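Ferredoxin-thioredoxin reductase subunit A2, chloroplastic (Arabidopsis thaliana, PDB 7C2B) serves as the variable subunit of ferredoxin-thioredoxin reductase and so probably supports electron transfer from reduced ferredoxin to thioredoxins. Local coordinates at residues B[29-32]-B[33-36]. Sequence-based numbering, arbitrary orientation.
Sequences KAKE and KIGA
Lys33 N donates to Ala30 O at 2.9 Å, and Ile34 N to Lys31 O at 3.2 Å; these two i-to-i+3 bonds bring the chain out of helix 25-31. The second closes a type I beta turn from Lys31 to Ile34, and an overlapping type II turn runs from Lys33 to Ala36, closed by Ala36 N on Lys33 O (2.9 Å). Glycine suits the third place of that turn: with phi at 93°, a side chain on Gly35 would jam against the carbonyl O of Ile34. The two overlapping turns lead into strand 37-40 of the SH3-like variable chain, and Ala30, small enough to be buried, touches Tyr67 of strand 61-67. Lys33 lays its aliphatic chain back along the end of the helix, CG standing 3.4 Å from Lys29 O, while its side chain also touches Ile64 of strand 61-67 and Leu109 of strand 107-109. Long and flexible, it covers apolar neighbours yet keeps an ammonium at its end; an alanine here would probably leave Ile64 and Leu109 less covered. Lys31, bent at chi2 and chi3, runs alongside Ile34 in the same direction, and its NZ is hydrogen-bonded to Tyr67 O. Branched Ile34 lies beside it: with CG1 anti to its carbonyl carbon (chi1 -61°), CD1 packs tightly on Lys31 CD at 3.5 Å.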
loop_
_atom_site.group_PDB
_atom_site.type_symbol
_atom_site.label_atom_id
_atom_site.label_comp_id
_atom_site.label_asym_id
_atom_site.label_seq_id
_atom_site.Cartn_x
_atom_site.Cartn_y
_atom_site.Cartn_z
ATOM N N LYS B 29 15.564 3.256 -19.965
ATOM C CA LYS B 29 14.787 4.038 -20.921
ATOM C C LYS B 29 13.915 5.080 -20.225
ATOM O O LYS B 29 13.579 6.102 -20.830
ATOM C CB LYS B 29 13.928 3.120 -21.785
ATOM C CG LYS B 29 14.736 2.396 -22.859
ATOM C CD LYS B 29 14.110 1.070 -23.256
ATOM C CE LYS B 29 12.645 1.235 -23.639
ATOM N NZ LYS B 29 12.430 0.983 -25.101
ATOM N N ALA B 30 13.539 4.839 -18.966
ATOM C CA ALA B 30 12.798 5.856 -18.221
ATOM C C ALA B 30 13.694 7.035 -17.867
ATOM O O ALA B 30 13.290 8.198 -18.008
ATOM C CB ALA B 30 12.193 5.247 -16.959
ATOM N N LYS B 31 14.914 6.752 -17.396
ATOM C CA LYS B 31 15.860 7.814 -17.070
ATOM C C LYS B 31 16.182 8.669 -18.289
ATOM O O LYS B 31 16.428 9.875 -18.153
ATOM C CB LYS B 31 17.145 7.224 -16.484
ATOM C CG LYS B 31 17.119 6.964 -14.977
ATOM C CD LYS B 31 16.801 8.231 -14.183
ATOM C CE LYS B 31 17.670 8.381 -12.930
ATOM N NZ LYS B 31 17.160 9.441 -12.004
ATOM N N GLU B 32 16.167 8.073 -19.483
ATOM C CA GLU B 32 16.396 8.827 -20.709
ATOM C C GLU B 32 15.270 9.806 -21.018
ATOM O O GLU B 32 15.460 10.712 -21.839
ATOM C CB GLU B 32 16.585 7.866 -21.883
ATOM C CG GLU B 32 17.884 7.078 -21.802
ATOM C CD GLU B 32 18.054 6.088 -22.941
ATOM O OE1 GLU B 32 19.136 5.472 -23.024
ATOM O OE2 GLU B 32 17.111 5.922 -23.748
ATOM N N LYS B 33 14.109 9.653 -20.386
ATOM C CA LYS B 33 12.996 10.571 -20.584
ATOM C C LYS B 33 13.037 11.771 -19.639
ATOM O O LYS B 33 12.135 12.609 -19.687
ATOM C CB LYS B 33 11.664 9.831 -20.414
ATOM C CG LYS B 33 11.423 8.715 -21.435
ATOM C CD LYS B 33 10.029 8.115 -21.270
ATOM C CE LYS B 33 9.795 6.934 -22.225
ATOM N NZ LYS B 33 10.007 5.620 -21.551
ATOM N N ILE B 34 14.043 11.873 -18.775
ATOM C CA ILE B 34 14.152 13.044 -17.915
ATOM C C ILE B 34 14.369 14.273 -18.786
ATOM O O ILE B 34 15.206 14.269 -19.698
ATOM C CB ILE B 34 15.278 12.847 -16.894
ATOM C CG1 ILE B 34 14.981 11.628 -16.018
ATOM C CG2 ILE B 34 15.461 14.086 -16.041
ATOM C CD1 ILE B 34 15.896 11.497 -14.838
ATOM N N GLY B 35 13.585 15.321 -18.535
ATOM C CA GLY B 35 13.564 16.487 -19.379
ATOM C C GLY B 35 12.520 16.472 -20.475
ATOM O O GLY B 35 12.238 17.526 -21.050
ATOM N N ALA B 36 11.920 15.321 -20.772
ATOM C CA ALA B 36 10.986 15.240 -21.887
ATOM C C ALA B 36 9.651 15.875 -21.530
ATOM O O ALA B 36 9.189 15.789 -20.390
ATOM C CB ALA B 36 10.764 13.784 -22.301
#